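Local coordinates for protein Afp (Microbacterium arborescens, PDB 2YJK) that takes up iron as a Dps protein, a twelve-subunit assembly with the ferritin fold, and probably binds ferric iron, at residues Val148-Asp151 with Arg152-Leu155; Gly48-Phe51 with Ile52-Glu56. All blocks are in the same frame, centred on the assembly; numbering follows the deposited sequence.

Contact 2 comes first along the chain, where the loop after strand 46-47 turns into the first turn of helix 51-78; contact 1 lies near the end of the C-terminal helix 135-156. Both belong to the ferritin-like domain and lie on the same side of the chain's centre. Their centres are about 16 Å apart and their nearest atoms about 6 Å, so they do not touch within one subunit. They meet across subunits instead: the Trp153-Phe154 side of contact 1 faces the Phe51-His55 side of contact 2 of a neighbouring subunit, and the reverse holds with another. The contacts are thus complementary halves of one aromatic interface that recurs in the twelve-chain assembly.

Contact 1 (Val148-Asp151 with Arg152-Leu155); sequences VDKD and RWFL
Lys150 and Phe154, one helical turn apart, run side by side and point the same way. CG of Lys150 is anti to its backbone nitrogen (chi1 178°) and the chain is extended beyond it, which carries the lysine along the ring: Lys150 CG lies over one face, offset toward the rim, and Lys150 CE reaches Phe154 CZ at 3.7 Å. Phe154 turns the other way about its first torsion, with CG beside the backbone nitrogen (chi1 -77°), and this brings its ring alongside the lysine chain. Trp153 meets the same lysine at an angle, Trp153 CE3 standing 4.1 Å from Lys150 CG. The two aromatic rings, adjacent in sequence, make a tight approach: Phe154 CE1 projects over one face of the indole near its rim, while Trp153 CH2 lies in the plane of the phenyl ring at its edge.

The backbone beneath is regular alpha-helix, part of the last long helix of the ferritin-fold bundle. Lys150 O accepts the Phe154 N-H at 3.0 Å, and Val148 O takes that of Arg152 at 2.8 Å. On the bundle-facing side, Leu155 CD1 turns back to 3.4 Å from Asp151 O, one turn earlier, and the leucine packs on Leu57 and Val61 of helix 51-78 and Ile112 of helix 105-130.

The charged ends have partners outside. Buried Asp151 is hydrogen-bonded to His64, Arg152 forms a salt bridge with Asp117, and Asp149 bridges both Lys145 and Arg75 of a neighbouring subunit. Lys150 NZ has a long, weak ion pair with Glu74 of that same neighbouring subunit. Against another neighbouring subunit, the Trp153 indole meets Phe51 and His55, and the Phe154 ring packs on Ile52 and meets His55.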
loop_
_atom_site.group_PDB
_atom_site.type_symbol
_atom_site.label_atom_id
_atom_site.label_comp_id
_atom_site.label_asym_id
_atom_site.label_seq_id
_atom_site.Cartn_x
_atom_site.Cartn_y
_atom_site.Cartn_z
ATOM N N VAL C 148 -6.385 -25.725 9.923
ATOM C CA VAL C 148 -5.921 -26.302 11.158
ATOM C C VAL C 148 -4.941 -27.454 10.875
ATOM O O VAL C 148 -3.852 -27.505 11.497
ATOM C CB VAL C 148 -7.121 -26.746 12.052
ATOM C CG1 VAL C 148 -6.654 -27.446 13.380
ATOM C CG2 VAL C 148 -7.948 -25.526 12.496
ATOM N N ASP C 149 -5.277 -28.293 9.884
ATOM C CA ASP C 149 -4.397 -29.355 9.331
ATOM C C ASP C 149 -3.052 -28.823 8.898
ATOM O O ASP C 149 -1.998 -29.422 9.163
ATOM C CB ASP C 149 -5.045 -30.024 8.120
ATOM C CG ASP C 149 -6.027 -31.128 8.526
ATOM O OD1 ASP C 149 -5.979 -31.499 9.721
ATOM O OD2 ASP C 149 -6.849 -31.611 7.704
ATOM N N LYS C 150 -3.053 -27.658 8.275
ATOM C CA LYS C 150 -1.788 -27.120 7.841
ATOM C C LYS C 150 -0.923 -26.561 9.021
ATOM O O LYS C 150 0.285 -26.800 9.081
ATOM C CB LYS C 150 -2.065 -26.089 6.738
ATOM C CG LYS C 150 -0.820 -25.401 6.226
ATOM C CD LYS C 150 -1.192 -24.314 5.190
ATOM C CE LYS C 150 0.076 -23.891 4.467
ATOM N NZ LYS C 150 -0.097 -22.619 3.695
ATOM N N ASP C 151 -1.548 -25.802 9.929
ATOM C CA ASP C 151 -0.919 -25.306 11.158
ATOM C C ASP C 151 -0.357 -26.459 11.986
ATOM O O ASP C 151 0.755 -26.366 12.500
ATOM C CB ASP C 151 -1.917 -24.508 11.994
ATOM C CG ASP C 151 -2.252 -23.106 11.337
ATOM O OD1 ASP C 151 -1.438 -22.607 10.483
ATOM O OD2 ASP C 151 -3.332 -22.527 11.684
ATOM N N ARG C 152 -1.086 -27.555 12.065
ATOM C CA ARG C 152 -0.585 -28.758 12.726
ATOM C C ARG C 152 0.708 -29.296 12.053
ATOM O O ARG C 152 1.660 -29.640 12.753
ATOM C CB ARG C 152 -1.661 -29.835 12.738
ATOM C CG ARG C 152 -1.364 -31.075 13.610
ATOM C CD ARG C 152 -2.362 -32.205 13.358
ATOM N NE ARG C 152 -2.014 -33.383 14.165
ATOM C CZ ARG C 152 -1.414 -34.494 13.725
ATOM N NH1 ARG C 152 -1.126 -34.655 12.454
ATOM N NH2 ARG C 152 -1.119 -35.475 14.577
ATOM N N TRP C 153 0.747 -29.346 10.721
ATOM C CA TRP C 153 1.921 -29.799 10.037
ATOM C C TRP C 153 3.121 -28.881 10.371
ATOM O O TRP C 153 4.193 -29.386 10.723
ATOM C CB TRP C 153 1.644 -29.882 8.529
ATOM C CG TRP C 153 2.880 -29.809 7.632
ATOM C CD1 TRP C 153 4.038 -30.501 7.781
ATOM C CD2 TRP C 153 3.045 -28.987 6.438
ATOM N NE1 TRP C 153 4.941 -30.146 6.781
ATOM C CE2 TRP C 153 4.353 -29.240 5.938
ATOM C CE3 TRP C 153 2.212 -28.051 5.758
ATOM C CZ2 TRP C 153 4.873 -28.597 4.769
ATOM C CZ3 TRP C 153 2.716 -27.418 4.578
ATOM C CH2 TRP C 153 4.036 -27.701 4.102
ATOM N N PHE C 154 2.933 -27.559 10.262
ATOM C CA PHE C 154 3.995 -26.616 10.560
ATOM C C PHE C 154 4.560 -26.802 11.958
ATOM O O PHE C 154 5.756 -26.728 12.129
ATOM C CB PHE C 154 3.535 -25.195 10.391
ATOM C CG PHE C 154 3.443 -24.753 8.968
ATOM C CD1 PHE C 154 3.577 -25.641 7.916
ATOM C CD2 PHE C 154 3.146 -23.433 8.674
ATOM C CE1 PHE C 154 3.481 -25.204 6.589
ATOM C CE2 PHE C 154 3.052 -23.010 7.343
ATOM C CZ PHE C 154 3.228 -23.912 6.312
ATOM N N LEU C 155 3.695 -27.118 12.923
ATOM C CA LEU C 155 4.117 -27.381 14.283
ATOM C C LEU C 155 4.831 -28.717 14.356
ATOM O O LEU C 155 5.977 -28.784 14.807
ATOM C CB LEU C 155 2.917 -27.272 15.249
ATOM C CG LEU C 155 2.458 -25.814 15.467
ATOM C CD1 LEU C 155 1.015 -25.722 15.852
ATOM C CD2 LEU C 155 3.297 -25.052 16.510
#

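Contact 2 (Gly48-Phe51 with Ile52-Glu56); sequences GSNF and IAIHE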
loop_
_atom_site.group_PDB
_atom_site.type_symbol
_atom_site.label_atom_id
_atom_site.label_comp_id
_atom_site.label_asym_id
_atom_site.label_seq_id
_atom_site.Cartn_x
_atom_site.Cartn_y
_atom_site.Cartn_z
ATOM N N GLY C 48 14.204 -21.233 24.396
ATOM C CA GLY C 48 15.191 -22.203 23.891
ATOM C C GLY C 48 15.580 -21.892 22.470
ATOM O O GLY C 48 15.147 -20.859 21.904
ATOM N N SER C 49 16.339 -22.796 21.855
ATOM C CA SER C 49 17.149 -22.429 20.677
ATOM C C SER C 49 16.325 -21.999 19.449
ATOM O O SER C 49 16.808 -21.285 18.573
ATOM C CB SER C 49 18.105 -23.545 20.334
ATOM O OG SER C 49 17.364 -24.678 19.945
ATOM N N ASN C 50 15.074 -22.421 19.414
ATOM C CA ASN C 50 14.184 -22.059 18.336
ATOM C C ASN C 50 13.227 -20.895 18.673
ATOM O O ASN C 50 12.260 -20.701 17.990
ATOM C CB ASN C 50 13.336 -23.263 18.004
ATOM C CG ASN C 50 13.310 -23.559 16.528
ATOM O OD1 ASN C 50 13.651 -22.717 15.687
ATOM N ND2 ASN C 50 12.856 -24.770 16.195
ATOM N N PHE C 51 13.527 -20.124 19.713
ATOM C CA PHE C 51 12.598 -19.129 20.215
ATOM C C PHE C 51 11.908 -18.250 19.161
ATOM O O PHE C 51 10.684 -18.236 19.085
ATOM C CB PHE C 51 13.224 -18.242 21.295
ATOM C CG PHE C 51 12.357 -17.080 21.657
ATOM C CD1 PHE C 51 11.279 -17.241 22.514
ATOM C CD2 PHE C 51 12.591 -15.822 21.102
ATOM C CE1 PHE C 51 10.451 -16.170 22.878
ATOM C CE2 PHE C 51 11.770 -14.729 21.445
ATOM C CZ PHE C 51 10.685 -14.918 22.334
ATOM N N ILE C 52 12.669 -17.516 18.355
ATOM C CA ILE C 52 12.007 -16.467 17.553
ATOM C C ILE C 52 11.073 -17.071 16.471
ATOM O O ILE C 52 9.936 -16.612 16.284
ATOM C CB ILE C 52 12.988 -15.321 17.071
ATOM C CG1 ILE C 52 12.237 -14.031 16.719
ATOM C CG2 ILE C 52 13.797 -15.757 15.884
ATOM C CD1 ILE C 52 11.626 -13.277 17.871
ATOM N N ALA C 53 11.506 -18.153 15.850
ATOM C CA ALA C 53 10.685 -18.805 14.825
ATOM C C ALA C 53 9.411 -19.435 15.435
ATOM O O ALA C 53 8.339 -19.334 14.873
ATOM C CB ALA C 53 11.521 -19.849 14.083
ATOM N N ILE C 54 9.515 -20.033 16.617
ATOM C CA ILE C 54 8.351 -20.625 17.262
ATOM C C ILE C 54 7.442 -19.580 17.925
ATOM O O ILE C 54 6.215 -19.755 17.948
ATOM C CB ILE C 54 8.779 -21.710 18.271
ATOM C CG1 ILE C 54 9.596 -22.838 17.537
ATOM C CG2 ILE C 54 7.574 -22.268 19.063
ATOM C CD1 ILE C 54 8.852 -23.573 16.426
ATOM N N HIS C 55 8.053 -18.558 18.551
ATOM C CA HIS C 55 7.342 -17.372 19.043
ATOM C C HIS C 55 6.452 -16.793 17.912
ATOM O O HIS C 55 5.301 -16.497 18.118
ATOM C CB HIS C 55 8.375 -16.334 19.533
ATOM C CG HIS C 55 7.792 -15.057 20.061
ATOM N ND1 HIS C 55 7.204 -14.953 21.321
ATOM C CD2 HIS C 55 7.809 -13.802 19.542
ATOM C CE1 HIS C 55 6.811 -13.700 21.504
ATOM N NE2 HIS C 55 7.185 -12.981 20.454
ATOM N N GLU C 56 7.010 -16.648 16.723
ATOM C CA GLU C 56 6.287 -16.094 15.583
ATOM C C GLU C 56 5.285 -17.024 14.961
ATOM O O GLU C 56 4.179 -16.586 14.646
ATOM C CB GLU C 56 7.246 -15.569 14.518
ATOM C CG GLU C 56 8.032 -14.373 15.021
ATOM C CD GLU C 56 8.423 -13.405 13.902
ATOM O OE1 GLU C 56 8.618 -13.870 12.726
ATOM O OE2 GLU C 56 8.544 -12.180 14.206
#
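Phe51 and His55 both hold CG anti to the backbone nitrogen (chi1 171° and 180°), and with this shared torsion their side chains run parallel, one helical turn apart. Their rings form an offset stack, centroids 4.8 Å apart and planes at 26°, in which Phe51 CZ lies over one face of the imidazole toward its rim, 3.6 Å from His55 ND1. His55 CB in turn sits over the phenyl face in a CH-pi contact. A 2.7 Å hydrogen bond from His55 N to Phe51 O ties the same two residues through the backbone.

Ahead of them, a type I turn from Gly48 to Phe51 leads into the helix. Asn50 occupies the N-cap position but makes no side-chain capping bond; its ND2 is hydrogen-bonded to Ser49 O of a neighbouring subunit, and its CB rests 3.8 Å from Ile54 CG1. His55 is a second-shell residue of the iron ligand His43: its O holds His43 ND1 and its ring stacks on that imidazole, consistent with fixing the rotation of His43. Ile54 packs inward on Trp105 and Ile109 of helix 105-130 and, like Phe51, on Val46 of strand 46-47.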